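Local coordinates for protein aminotransferase (Bacillus subtilis, PDB 6L1N) that probably acts as a pyridoxal 5'-phosphate-dependent aminotransferase, encoded in the operon that makes the dipeptide antibiotic bacilysin, at residues 123-128 with 142-147; 188-193 with 223-228; 207-212 with 237-242; 350-355 with 366-371. All blocks are in the same frame, centred on the assembly; numbering follows the deposited sequence.

Overall arrangement
Contacts 1, 3 and 4 are buried and border the active site, whereas contact 2 lies further out and is only partly buried. Contact 1 (123-128 with 142-147) pairs parallel strands at the margin of the seven-stranded sheet. Contact 4 (350-355 with 366-371) is an antiparallel hairpin in the separate four-stranded sheet, its centre about 20 Å from that of contact 1. Contacts 2 and 3 alternate along the chain, the former packing alanines against a turn without a hydrogen bond, the latter joining polar side chains around the cofactor. Contacts 1 and 3 both touch the cofactor and the glycine; contact 4 touches the glycine through an arginine.

Contact 1: residues 123-128 with 142-147; sequences VPNPGY and LYEMPL. With PLP (pyridoxal-5'-phosphate), chain D; GLY (glycine), chain C.
Val123 and Glu144, Pro124 and Met145, and Asn125 and Pro146 sit side by side in two parallel strands stitched together by four backbone hydrogen bonds. Val123 uses both its polar atoms, its N giving to Tyr143 O at 2.9 Å and its O taking Met145 N at 2.8 Å. Asn125 repeats the pattern with Met145 O and Leu147 N. Pro124, which has no N-H, falls between them, where its N is not used in bonding to 142-147. On the face carrying Val123, Asn125 and Glu144, the amide of Asn125 reaches Glu144: ND2 lies 2.9 Å from OE1, meeting the carboxylate from above its plane, with the two planes 78° apart. Ser360 and Asn361 also bond the Asn125 amide, fixing its rotation. Leu142 CD1 packs closely on Val123 CG2, the two side chains crossing at about a right angle, while Leu147 CD1 comes up to Pro124 CB at 3.8 Å. A cis peptide before Pro126 turns the chain away from the sheet toward Tyr128, whose CG is set anti to its backbone N (chi1 -172°), and whose ring covers the cofactor, CE1 3.6 Å from PLP C3. As a beta-alpha-beta unit, the strands are joined through helix 131-137; Leu132 and Ile135 of that helix cover Val123, and Met171 and Leu173 of strand 168-174 touch Met145.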
loop_
_atom_site.group_PDB
_atom_site.type_symbol
_atom_site.label_atom_id
_atom_site.label_comp_id
_atom_site.label_asym_id
_atom_site.label_seq_id
_atom_site.Cartn_x
_atom_site.Cartn_y
_atom_site.Cartn_z
ATOM N N VAL A 123 -8.989 10.767 19.291
ATOM C CA VAL A 123 -9.577 10.875 17.966
ATOM C C VAL A 123 -10.732 11.883 17.997
ATOM O O VAL A 123 -11.544 11.851 18.900
ATOM C CB VAL A 123 -10.061 9.483 17.515
ATOM C CG1 VAL A 123 -10.991 9.531 16.334
ATOM C CG2 VAL A 123 -8.842 8.637 17.174
ATOM N N PRO A 124 -10.782 12.803 17.045
ATOM C CA PRO A 124 -11.863 13.834 17.007
ATOM C C PRO A 124 -13.250 13.248 16.685
ATOM O O PRO A 124 -13.330 12.277 15.945
ATOM C CB PRO A 124 -11.371 14.790 15.915
ATOM C CG PRO A 124 -10.634 13.915 14.995
ATOM C CD PRO A 124 -9.914 12.903 15.891
ATOM N N ASN A 125 -14.322 13.788 17.290
ATOM C CA ASN A 125 -15.673 13.310 17.055
ATOM C C ASN A 125 -16.571 14.561 16.873
ATOM O O ASN A 125 -16.835 15.247 17.850
ATOM C CB ASN A 125 -16.148 12.455 18.247
ATOM C CG ASN A 125 -17.613 12.058 18.170
ATOM O OD1 ASN A 125 -18.338 12.291 17.179
ATOM N ND2 ASN A 125 -18.065 11.445 19.224
ATOM N N PRO A 126 -17.004 14.870 15.644
ATOM C CA PRO A 126 -16.910 13.995 14.459
ATOM C C PRO A 126 -15.520 14.001 13.815
ATOM O O PRO A 126 -14.756 14.891 14.027
ATOM C CB PRO A 126 -17.930 14.578 13.497
ATOM C CG PRO A 126 -18.030 16.027 13.876
ATOM C CD PRO A 126 -17.861 16.042 15.381
ATOM N N GLY A 127 -15.210 12.964 13.076
ATOM C CA GLY A 127 -13.957 12.893 12.317
ATOM C C GLY A 127 -13.931 11.767 11.300
ATOM O O GLY A 127 -14.788 10.863 11.282
ATOM N N TYR A 128 -12.892 11.813 10.483
ATOM C CA TYR A 128 -12.675 10.857 9.439
ATOM C C TYR A 128 -12.678 9.415 10.030
ATOM O O TYR A 128 -11.904 9.116 10.970
ATOM C CB TYR A 128 -11.343 11.187 8.766
ATOM C CG TYR A 128 -11.042 10.385 7.517
ATOM C CD1 TYR A 128 -11.919 10.354 6.441
ATOM C CD2 TYR A 128 -9.816 9.716 7.370
ATOM C CE1 TYR A 128 -11.632 9.616 5.299
ATOM C CE2 TYR A 128 -9.537 8.996 6.239
ATOM C CZ TYR A 128 -10.427 8.959 5.199
ATOM O OH TYR A 128 -10.119 8.214 4.077
ATOM N N LEU A 142 -9.178 3.879 22.139
ATOM C CA LEU A 142 -9.637 5.101 21.521
ATOM C C LEU A 142 -10.316 5.972 22.584
ATOM O O LEU A 142 -11.086 5.482 23.440
ATOM C CB LEU A 142 -10.618 4.699 20.428
ATOM C CG LEU A 142 -11.526 5.756 19.837
ATOM C CD1 LEU A 142 -10.847 6.331 18.606
ATOM C CD2 LEU A 142 -12.875 5.125 19.468
ATOM N N TYR A 143 -9.975 7.251 22.571
ATOM C CA TYR A 143 -10.711 8.254 23.354
ATOM C C TYR A 143 -11.138 9.390 22.391
ATOM O O TYR A 143 -10.289 9.973 21.730
ATOM C CB TYR A 143 -9.874 8.810 24.495
ATOM C CG TYR A 143 -10.624 9.866 25.367
ATOM C CD1 TYR A 143 -11.517 9.485 26.378
ATOM C CD2 TYR A 143 -10.440 11.245 25.160
ATOM C CE1 TYR A 143 -12.196 10.441 27.155
ATOM C CE2 TYR A 143 -11.100 12.209 25.938
ATOM C CZ TYR A 143 -11.982 11.812 26.932
ATOM O OH TYR A 143 -12.641 12.776 27.709
ATOM N N GLU A 144 -12.437 9.675 22.344
ATOM C CA GLU A 144 -12.990 10.724 21.512
ATOM C C GLU A 144 -12.818 12.105 22.114
ATOM O O GLU A 144 -13.150 12.328 23.259
ATOM C CB GLU A 144 -14.463 10.465 21.319
ATOM C CG GLU A 144 -14.769 9.154 20.617
ATOM C CD GLU A 144 -16.202 8.672 20.859
ATOM O OE1 GLU A 144 -17.086 9.506 21.185
ATOM O OE2 GLU A 144 -16.455 7.448 20.745
ATOM N N MET A 145 -12.242 13.026 21.359
ATOM C CA MET A 145 -12.318 14.448 21.686
ATOM C C MET A 145 -13.502 15.023 20.948
ATOM O O MET A 145 -13.441 15.162 19.742
ATOM C CB MET A 145 -11.076 15.225 21.268
ATOM C CG MET A 145 -9.785 14.592 21.651
ATOM S SD MET A 145 -8.408 15.563 21.043
ATOM C CE MET A 145 -8.433 15.077 19.294
ATOM N N PRO A 146 -14.539 15.450 21.680
ATOM C CA PRO A 146 -15.694 16.062 21.035
ATOM C C PRO A 146 -15.335 17.402 20.323
ATOM O O PRO A 146 -14.529 18.197 20.828
ATOM C CB PRO A 146 -16.700 16.242 22.210
ATOM C CG PRO A 146 -15.887 16.203 23.462
ATOM C CD PRO A 146 -14.645 15.439 23.169
ATOM N N LEU A 147 -15.876 17.584 19.126
ATOM C CA LEU A 147 -15.717 18.803 18.376
ATOM C C LEU A 147 -17.110 19.414 18.305
ATOM O O LEU A 147 -18.052 18.770 17.792
ATOM C CB LEU A 147 -15.196 18.567 16.964
ATOM C CG LEU A 147 -13.872 17.834 16.763
ATOM C CD1 LEU A 147 -13.507 17.839 15.274
ATOM C CD2 LEU A 147 -12.733 18.391 17.595
HETATM N N1 PLP D . -7.969 12.259 5.374
HETATM C C2 PLP D . -9.140 12.795 5.235
HETATM C C2A PLP D . -9.718 13.670 6.307
HETATM C C3 PLP D . -9.942 12.552 4.038
HETATM O O3 PLP D . -11.121 13.078 3.875
HETATM C C4 PLP D . -9.361 11.704 3.031
HETATM C C4A PLP D . -10.079 11.397 1.800
HETATM C C5 PLP D . -8.026 11.172 3.298
HETATM C C6 PLP D . -7.411 11.488 4.491
HETATM C C5A PLP D . -7.346 10.246 2.327
HETATM O O4P PLP D . -7.518 10.347 0.962
HETATM P P PLP D . -6.509 9.654 -0.012
HETATM O O1P PLP D . -6.334 8.371 0.498
HETATM O O2P PLP D . -7.232 9.612 -1.185
HETATM O O3P PLP D . -5.296 10.412 -0.038
HETATM N N GLY C . -12.643 11.979 1.202
HETATM C CA GLY C . -12.837 11.360 2.527
HETATM C C GLY C . -14.285 11.011 2.625
HETATM O O GLY C . -14.779 10.689 3.686
HETATM O OXT GLY C . -14.964 11.034 1.599
#

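Contact 2: residues 188-193 with 223-228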
loop_
_atom_site.group_PDB
_atom_site.type_symbol
_atom_site.label_atom_id
_atom_site.label_comp_id
_atom_site.label_asym_id
_atom_site.label_seq_id
_atom_site.Cartn_x
_atom_site.Cartn_y
_atom_site.Cartn_z
ATOM N N PHE A 188 -4.027 28.014 16.591
ATOM C CA PHE A 188 -4.441 26.732 17.106
ATOM C C PHE A 188 -3.311 25.689 16.945
ATOM O O PHE A 188 -3.076 24.919 17.816
ATOM C CB PHE A 188 -5.681 26.257 16.376
ATOM C CG PHE A 188 -6.053 24.852 16.731
ATOM C CD1 PHE A 188 -6.608 24.575 17.965
ATOM C CD2 PHE A 188 -5.773 23.821 15.880
ATOM C CE1 PHE A 188 -6.889 23.290 18.325
ATOM C CE2 PHE A 188 -6.084 22.525 16.232
ATOM C CZ PHE A 188 -6.627 22.263 17.458
ATOM N N TYR A 189 -2.593 25.686 15.823
ATOM C CA TYR A 189 -1.542 24.672 15.668
ATOM C C TYR A 189 -0.492 24.776 16.767
ATOM O O TYR A 189 -0.015 23.776 17.282
ATOM C CB TYR A 189 -0.909 24.696 14.266
ATOM C CG TYR A 189 -1.888 24.285 13.174
ATOM C CD1 TYR A 189 -2.692 23.146 13.332
ATOM C CD2 TYR A 189 -2.064 25.063 12.014
ATOM C CE1 TYR A 189 -3.575 22.761 12.357
ATOM C CE2 TYR A 189 -2.962 24.663 11.029
ATOM C CZ TYR A 189 -3.714 23.499 11.224
ATOM O OH TYR A 189 -4.648 23.057 10.301
ATOM N N ALA A 190 -0.141 25.999 17.143
ATOM C CA ALA A 190 0.875 26.174 18.206
ATOM C C ALA A 190 0.299 25.698 19.552
ATOM O O ALA A 190 0.939 25.004 20.311
ATOM C CB ALA A 190 1.304 27.625 18.267
ATOM N N LYS A 191 -0.961 26.007 19.785
ATOM C CA LYS A 191 -1.651 25.525 20.970
ATOM C C LYS A 191 -1.685 23.990 20.979
ATOM O O LYS A 191 -1.369 23.354 21.976
ATOM C CB LYS A 191 -3.049 26.090 20.982
ATOM C CG LYS A 191 -3.859 25.807 22.217
ATOM C CD LYS A 191 -5.201 26.517 22.098
ATOM C CE LYS A 191 -6.092 26.154 23.255
ATOM N NZ LYS A 191 -7.251 27.089 23.272
ATOM N N ALA A 192 -2.044 23.393 19.847
ATOM C CA ALA A 192 -2.096 21.918 19.777
ATOM C C ALA A 192 -0.738 21.317 19.986
ATOM O O ALA A 192 -0.611 20.382 20.728
ATOM C CB ALA A 192 -2.672 21.469 18.480
ATOM N N ALA A 193 0.289 21.839 19.325
ATOM C CA ALA A 193 1.660 21.326 19.495
ATOM C C ALA A 193 2.198 21.421 20.915
ATOM O O ALA A 193 3.028 20.610 21.315
ATOM C CB ALA A 193 2.641 22.018 18.559
ATOM N N GLU A 223 4.084 25.146 10.584
ATOM C CA GLU A 223 4.384 26.535 10.881
ATOM C C GLU A 223 4.478 26.807 12.381
ATOM O O GLU A 223 5.124 27.770 12.791
ATOM C CB GLU A 223 3.349 27.458 10.224
ATOM C CG GLU A 223 3.438 27.473 8.700
ATOM C CD GLU A 223 2.306 28.281 8.058
ATOM O OE1 GLU A 223 2.037 29.395 8.541
ATOM O OE2 GLU A 223 1.664 27.812 7.083
ATOM N N ALA A 224 3.894 25.943 13.203
ATOM C CA ALA A 224 3.892 26.096 14.649
ATOM C C ALA A 224 5.239 25.773 15.325
ATOM O O ALA A 224 5.970 24.890 14.927
ATOM C CB ALA A 224 2.825 25.204 15.235
ATOM N N GLU A 225 5.524 26.496 16.394
ATOM C CA GLU A 225 6.662 26.174 17.273
ATOM C C GLU A 225 6.383 24.807 17.892
ATOM O O GLU A 225 5.222 24.499 18.260
ATOM C CB GLU A 225 6.866 27.207 18.409
ATOM C CG GLU A 225 6.385 28.628 18.135
ATOM C CD GLU A 225 4.878 28.796 18.329
ATOM O OE1 GLU A 225 4.363 28.548 19.454
ATOM O OE2 GLU A 225 4.202 29.159 17.334
ATOM N N ASP A 226 7.420 23.982 17.976
ATOM C CA ASP A 226 7.290 22.629 18.557
ATOM C C ASP A 226 6.619 21.588 17.619
ATOM O O ASP A 226 6.654 20.397 17.923
ATOM C CB ASP A 226 6.528 22.619 19.927
ATOM C CG ASP A 226 7.162 23.553 20.998
ATOM O OD1 ASP A 226 8.398 23.783 20.980
ATOM O OD2 ASP A 226 6.399 24.050 21.866
ATOM N N ALA A 227 6.015 22.024 16.512
ATOM C CA ALA A 227 5.342 21.100 15.567
ATOM C C ALA A 227 6.248 19.945 15.117
ATOM O O ALA A 227 5.848 18.771 15.181
ATOM C CB ALA A 227 4.840 21.873 14.347
ATOM N N LYS A 228 7.461 20.279 14.663
ATOM C CA LYS A 228 8.444 19.290 14.170
ATOM C C LYS A 228 9.042 18.451 15.323
ATOM O O LYS A 228 9.598 17.379 15.098
ATOM C CB LYS A 228 9.576 19.964 13.353
#
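Glu225 folds back on Ala190 because its chain leaves the backbone at an unusual chi1 of -27° and bends again at chi2, 80°, which swings the carboxylate over the methyl group. Glu225 is exposed and touches a crystal neighbour, so the lattice may influence this pose. The motif is a type II beta turn, Ala224 to Ala227, leading into helix 227-230 and leaning on helix 186-198 in the cofactor-binding domain of a class I aminotransferase. Asp226 takes the third place of the turn, with a positive phi of 77°, and is the N-cap residue of the helix, although its side chain makes no capping bond. No hydrogen bond passes between the two segments. Small side chains let them come close instead: Ala190 and Ala224 have CA atoms 4.7 Å apart. Ala224 CB rests on the helix backbone, 3.6 Å from Ala190 N, with Tyr189 CB beside it at 3.9 Å from the same methyl. The Tyr189 ring then leads away from the turn to meet His205 edge-to-face. One helical turn on, Ala193 CB lies 3.6 Å from Glu225 O.

Contact 3: residues 207-212 with 237-242; sequences FAYGAF and FSKTFN. With PLP (pyridoxal-5'-phosphate), chain D; GLY (glycine), chain C.
Lys239 and Thr240 meet Tyr209, Ala211 and Phe212 just after Ser238 has gripped the cofactor phosphate, its OG donating to PLP O2P at 2.7 Å; a short hydroxyl suits that close approach. Lys239 follows, with CG anti to its carbonyl carbon (chi1 -50°) and bends at chi2 and chi4 that lay the chain across Tyr209. Its CG lies 3.6 Å from Tyr209 CE1 and its NZ donates to Tyr209 OH at 2.9 Å. That hydroxyl also bonds Tyr325 OH and, in the plane of its own ring, PLP O3 at 2.7 Å. The Ser-Phe-Ser-Lys sequence recalls the fold-type I aminotransferases, in which such a lysine forms the internal aldimine; here NZ stands 3.0 Å from PLP C4A, consistent with that role. Lys239 O faces the edge of the Phe212 ring, 3.2 Å from CZ. Thr240, next along, puts OG1 on a water, 2.7 Å away, which gives to Ala208 O and accepts from Ala211 N. Tyr235 OH bonds the same Thr240 hydroxyl.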
loop_
_atom_site.group_PDB
_atom_site.type_symbol
_atom_site.label_atom_id
_atom_site.label_comp_id
_atom_site.label_asym_id
_atom_site.label_seq_id
_atom_site.Cartn_x
_atom_site.Cartn_y
_atom_site.Cartn_z
ATOM N N PHE A 207 -3.763 16.746 6.736
ATOM C CA PHE A 207 -3.834 17.951 5.885
ATOM C C PHE A 207 -4.344 17.683 4.454
ATOM O O PHE A 207 -4.012 18.407 3.504
ATOM C CB PHE A 207 -2.434 18.554 5.843
ATOM C CG PHE A 207 -2.384 20.026 5.636
ATOM C CD1 PHE A 207 -3.323 20.874 6.230
ATOM C CD2 PHE A 207 -1.377 20.586 4.896
ATOM C CE1 PHE A 207 -3.256 22.246 6.060
ATOM C CE2 PHE A 207 -1.312 21.957 4.732
ATOM C CZ PHE A 207 -2.241 22.787 5.337
ATOM N N ALA A 208 -5.227 16.709 4.330
ATOM C CA ALA A 208 -5.783 16.319 3.045
ATOM C C ALA A 208 -6.462 17.460 2.275
ATOM O O ALA A 208 -6.420 17.483 1.095
ATOM C CB ALA A 208 -6.737 15.158 3.225
ATOM N N TYR A 209 -7.052 18.421 2.957
ATOM C CA TYR A 209 -7.660 19.613 2.322
ATOM C C TYR A 209 -6.865 20.875 2.529
ATOM O O TYR A 209 -7.392 21.981 2.436
ATOM C CB TYR A 209 -9.075 19.797 2.851
ATOM C CG TYR A 209 -9.845 18.527 2.652
ATOM C CD1 TYR A 209 -10.502 18.267 1.454
ATOM C CD2 TYR A 209 -9.848 17.547 3.634
ATOM C CE1 TYR A 209 -11.209 17.082 1.265
ATOM C CE2 TYR A 209 -10.510 16.369 3.435
ATOM C CZ TYR A 209 -11.169 16.131 2.252
ATOM O OH TYR A 209 -11.795 14.944 2.101
ATOM N N GLY A 210 -5.579 20.728 2.769
ATOM C CA GLY A 210 -4.662 21.826 2.958
ATOM C C GLY A 210 -4.569 22.882 1.888
ATOM O O GLY A 210 -4.047 23.963 2.137
ATOM N N ALA A 211 -5.060 22.593 0.693
ATOM C CA ALA A 211 -5.158 23.629 -0.324
ATOM C C ALA A 211 -6.456 24.463 -0.226
ATOM O O ALA A 211 -6.542 25.506 -0.831
ATOM C CB ALA A 211 -5.056 23.025 -1.687
ATOM N N PHE A 212 -7.476 23.959 0.473
ATOM C CA PHE A 212 -8.826 24.453 0.321
ATOM C C PHE A 212 -9.280 25.127 1.601
ATOM O O PHE A 212 -10.040 24.576 2.366
ATOM C CB PHE A 212 -9.793 23.349 -0.097
ATOM C CG PHE A 212 -9.422 22.672 -1.393
ATOM C CD1 PHE A 212 -9.554 23.335 -2.598
ATOM C CD2 PHE A 212 -8.900 21.403 -1.401
ATOM C CE1 PHE A 212 -9.170 22.723 -3.775
ATOM C CE2 PHE A 212 -8.544 20.781 -2.582
ATOM C CZ PHE A 212 -8.693 21.431 -3.770
ATOM N N PHE A 237 -2.252 14.063 -2.485
ATOM C CA PHE A 237 -2.417 14.672 -3.820
ATOM C C PHE A 237 -3.881 14.599 -4.285
ATOM O O PHE A 237 -4.241 15.190 -5.299
ATOM C CB PHE A 237 -1.506 13.957 -4.873
ATOM C CG PHE A 237 -0.055 14.258 -4.715
ATOM C CD1 PHE A 237 0.557 15.237 -5.485
ATOM C CD2 PHE A 237 0.742 13.560 -3.789
ATOM C CE1 PHE A 237 1.911 15.531 -5.340
ATOM C CE2 PHE A 237 2.120 13.862 -3.644
ATOM C CZ PHE A 237 2.690 14.854 -4.409
ATOM N N SER A 238 -4.693 13.819 -3.572
ATOM C CA SER A 238 -5.994 13.395 -4.051
ATOM C C SER A 238 -6.906 14.564 -4.341
ATOM O O SER A 238 -7.434 14.673 -5.459
ATOM C CB SER A 238 -6.675 12.472 -3.023
ATOM O OG SER A 238 -5.992 11.225 -2.992
ATOM N N LYS A 239 -7.057 15.432 -3.352
ATOM C CA LYS A 239 -7.915 16.600 -3.420
ATOM C C LYS A 239 -7.281 17.812 -4.074
ATOM O O LYS A 239 -7.948 18.519 -4.863
ATOM C CB LYS A 239 -8.416 16.950 -2.002
ATOM C CG LYS A 239 -9.010 15.742 -1.270
ATOM C CD LYS A 239 -10.066 15.054 -2.145
ATOM C CE LYS A 239 -10.572 13.761 -1.569
ATOM N NZ LYS A 239 -10.473 13.649 -0.122
ATOM N N THR A 240 -6.033 18.141 -3.702
ATOM C CA THR A 240 -5.347 19.283 -4.275
ATOM C C THR A 240 -5.283 19.235 -5.791
ATOM O O THR A 240 -5.378 20.275 -6.474
ATOM C CB THR A 240 -3.883 19.362 -3.756
ATOM O OG1 THR A 240 -3.874 19.421 -2.330
ATOM C CG2 THR A 240 -3.158 20.544 -4.322
ATOM N N PHE A 241 -5.035 18.050 -6.353
ATOM C CA PHE A 241 -4.669 18.014 -7.780
ATOM C C PHE A 241 -5.592 17.165 -8.619
ATOM O O PHE A 241 -5.235 16.783 -9.737
ATOM C CB PHE A 241 -3.216 17.516 -7.958
ATOM C CG PHE A 241 -2.186 18.359 -7.285
ATOM C CD1 PHE A 241 -1.796 19.568 -7.841
ATOM C CD2 PHE A 241 -1.563 17.931 -6.117
ATOM C CE1 PHE A 241 -0.849 20.350 -7.243
ATOM C CE2 PHE A 241 -0.584 18.704 -5.518
ATOM C CZ PHE A 241 -0.242 19.917 -6.057
ATOM N N ASN A 242 -6.775 16.883 -8.125
ATOM C CA ASN A 242 -7.662 15.958 -8.795
ATOM C C ASN A 242 -6.940 14.667 -9.125
ATOM O O ASN A 242 -7.052 14.157 -10.260
ATOM C CB ASN A 242 -8.285 16.549 -10.054
ATOM C CG ASN A 242 -9.062 17.849 -9.785
ATOM O OD1 ASN A 242 -9.701 18.001 -8.746
ATOM N ND2 ASN A 242 -9.029 18.762 -10.731
HETATM N N1 PLP D . -7.969 12.259 5.374
HETATM C C2 PLP D . -9.140 12.795 5.235
HETATM C C2A PLP D . -9.718 13.670 6.307
HETATM C C3 PLP D . -9.942 12.552 4.038
HETATM O O3 PLP D . -11.121 13.078 3.875
HETATM C C4 PLP D . -9.361 11.704 3.031
HETATM C C4A PLP D . -10.079 11.397 1.800
HETATM C C5 PLP D . -8.026 11.172 3.298
HETATM C C6 PLP D . -7.411 11.488 4.491
HETATM C C5A PLP D . -7.346 10.246 2.327
HETATM O O4P PLP D . -7.518 10.347 0.962
HETATM P P PLP D . -6.509 9.654 -0.012
HETATM O O1P PLP D . -6.334 8.371 0.498
HETATM O O2P PLP D . -7.232 9.612 -1.185
HETATM O O3P PLP D . -5.296 10.412 -0.038
HETATM N N GLY C . -12.643 11.979 1.202
HETATM C CA GLY C . -12.837 11.360 2.527
HETATM C C GLY C . -14.285 11.011 2.625
HETATM O O GLY C . -14.779 10.689 3.686
HETATM O OXT GLY C . -14.964 11.034 1.599
HETATM O O HOH W 1 -5.754 19.994 -0.414
#

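Contact 4: residues 350-355 with 366-371. With GLY (glycine), chain C.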
loop_
_atom_site.group_PDB
_atom_site.type_symbol
_atom_site.label_atom_id
_atom_site.label_comp_id
_atom_site.label_asym_id
_atom_site.label_seq_id
_atom_site.Cartn_x
_atom_site.Cartn_y
_atom_site.Cartn_z
ATOM N N VAL A 350 -30.450 10.882 -4.946
ATOM C CA VAL A 350 -29.267 11.626 -4.573
ATOM C C VAL A 350 -28.579 10.956 -3.361
ATOM O O VAL A 350 -29.248 10.403 -2.496
ATOM C CB VAL A 350 -29.648 13.072 -4.199
ATOM C CG1 VAL A 350 -30.310 13.825 -5.344
ATOM C CG2 VAL A 350 -30.579 13.098 -2.993
ATOM N N VAL A 351 -27.262 11.071 -3.276
ATOM C CA VAL A 351 -26.485 10.495 -2.168
ATOM C C VAL A 351 -25.886 11.643 -1.390
ATOM O O VAL A 351 -25.377 12.609 -1.982
ATOM C CB VAL A 351 -25.409 9.500 -2.636
ATOM C CG1 VAL A 351 -24.647 8.874 -1.475
ATOM C CG2 VAL A 351 -26.056 8.414 -3.445
ATOM N N VAL A 352 -26.110 11.599 -0.077
ATOM C CA VAL A 352 -25.401 12.375 0.939
ATOM C C VAL A 352 -24.902 11.353 1.946
ATOM O O VAL A 352 -25.400 10.231 1.989
ATOM C CB VAL A 352 -26.298 13.404 1.670
ATOM C CG1 VAL A 352 -26.915 14.423 0.709
ATOM C CG2 VAL A 352 -27.421 12.750 2.460
ATOM N N THR A 353 -23.947 11.737 2.761
ATOM C CA THR A 353 -23.366 10.839 3.719
ATOM C C THR A 353 -23.950 11.073 5.103
ATOM O O THR A 353 -23.915 12.226 5.603
ATOM C CB THR A 353 -21.849 11.075 3.808
ATOM O OG1 THR A 353 -21.303 11.101 2.480
ATOM C CG2 THR A 353 -21.201 9.965 4.628
ATOM N N PRO A 354 -24.467 10.003 5.738
ATOM C CA PRO A 354 -25.066 10.190 7.084
ATOM C C PRO A 354 -24.016 10.621 8.077
ATOM O O PRO A 354 -22.916 10.087 8.060
ATOM C CB PRO A 354 -25.653 8.806 7.439
ATOM C CG PRO A 354 -25.066 7.852 6.454
ATOM C CD PRO A 354 -24.603 8.614 5.254
ATOM N N GLY A 355 -24.322 11.607 8.906
ATOM C CA GLY A 355 -23.298 12.143 9.810
ATOM C C GLY A 355 -22.766 11.172 10.849
ATOM O O GLY A 355 -21.592 11.278 11.283
ATOM N N VAL A 366 -25.836 15.653 8.077
ATOM C CA VAL A 366 -25.322 15.003 6.874
ATOM C C VAL A 366 -24.196 15.831 6.267
ATOM O O VAL A 366 -24.099 17.067 6.465
ATOM C CB VAL A 366 -26.418 14.723 5.804
ATOM C CG1 VAL A 366 -27.495 13.820 6.351
ATOM C CG2 VAL A 366 -26.990 16.031 5.244
ATOM N N ARG A 367 -23.296 15.120 5.586
ATOM C CA ARG A 367 -22.192 15.707 4.851
ATOM C C ARG A 367 -22.565 15.628 3.362
ATOM O O ARG A 367 -22.954 14.579 2.866
ATOM C CB ARG A 367 -20.864 14.976 5.142
ATOM C CG ARG A 367 -19.619 15.704 4.654
ATOM C CD ARG A 367 -18.399 14.788 4.592
ATOM N NE ARG A 367 -18.476 13.826 3.511
ATOM C CZ ARG A 367 -17.512 12.956 3.188
ATOM N NH1 ARG A 367 -16.394 12.916 3.872
ATOM N NH2 ARG A 367 -17.688 12.138 2.177
ATOM N N ILE A 368 -22.500 16.770 2.694
ATOM C CA ILE A 368 -22.759 16.888 1.274
ATOM C C ILE A 368 -21.486 17.420 0.610
ATOM O O ILE A 368 -21.011 18.483 0.920
ATOM C CB ILE A 368 -23.947 17.853 1.003
ATOM C CG1 ILE A 368 -25.147 17.463 1.902
ATOM C CG2 ILE A 368 -24.379 17.775 -0.435
ATOM C CD1 ILE A 368 -26.250 18.502 1.956
ATOM N N SER A 369 -20.971 16.667 -0.339
ATOM C CA SER A 369 -19.744 17.004 -1.068
ATOM C C SER A 369 -20.030 17.753 -2.365
ATOM O O SER A 369 -20.852 17.324 -3.148
ATOM C CB SER A 369 -19.058 15.710 -1.457
ATOM O OG SER A 369 -18.923 14.875 -0.316
ATOM N N MET A 370 -19.328 18.853 -2.581
ATOM C CA MET A 370 -19.593 19.739 -3.725
ATOM C C MET A 370 -18.758 19.230 -4.927
ATOM O O MET A 370 -17.931 19.957 -5.432
ATOM C CB MET A 370 -19.227 21.198 -3.378
ATOM C CG MET A 370 -20.076 21.849 -2.293
ATOM S SD MET A 370 -21.833 21.968 -2.698
ATOM C CE MET A 370 -22.477 20.506 -1.911
ATOM N N VAL A 371 -19.019 17.999 -5.367
ATOM C CA VAL A 371 -18.263 17.340 -6.408
ATOM C C VAL A 371 -19.109 17.166 -7.674
ATOM O O VAL A 371 -19.020 16.153 -8.334
ATOM C CB VAL A 371 -17.682 15.975 -5.943
ATOM C CG1 VAL A 371 -16.565 16.214 -4.923
ATOM C CG2 VAL A 371 -18.780 15.017 -5.441
HETATM N N GLY C . -12.643 11.979 1.202
HETATM C CA GLY C . -12.837 11.360 2.527
HETATM C C GLY C . -14.285 11.011 2.625
HETATM O O GLY C . -14.779 10.689 3.686
HETATM O OXT GLY C . -14.964 11.034 1.599
HETATM O O HOH W 2 -20.752 13.731 1.670
#
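Thr353 and Arg367 form an antiparallel hydrogen-bonded pair, each donating its N-H and accepting through its O at 3.0 Å: Thr353 N to Arg367 O, and Arg367 N to Thr353 O. Both donors lie in the plane of the carbonyl they meet and both bonds are nearly straight, the first at 173°. The backbones of Val366 and Ile368, turned the other way, are taken up by Ala328 and Val326 in strand 325-329. Beyond the backbone, the two side chains run alongside each other and share a water, which accepts from Arg367 NE at 2.9 Å and bonds Thr353 OG1 at 2.8 Å. Threonine suits the place because its hydroxyl reaches the water that NE also holds. A bend at chi3 (72°) turns the guanidinium so that its edge faces the bound glycine: Arg367 NH1 donates to GLY O at 2.8 Å and NH2 to GLY OXT at 3.0 Å. NH1 is also held by Asn178 OD1 and NH2 by Gly38 O, so several bonds fix its rotation. Away from this polar side, Val352 CG1 meets Ile368 CG1 at 3.7 Å, beta-branched residues on the apolar side, where Val352 also touches Ser341 and Phe380 of two helices. This hairpin carries what is probably the substrate-carboxylate arginine of class I aminotransferases, its guanidinium edge gripping both oxygens of the amino acid.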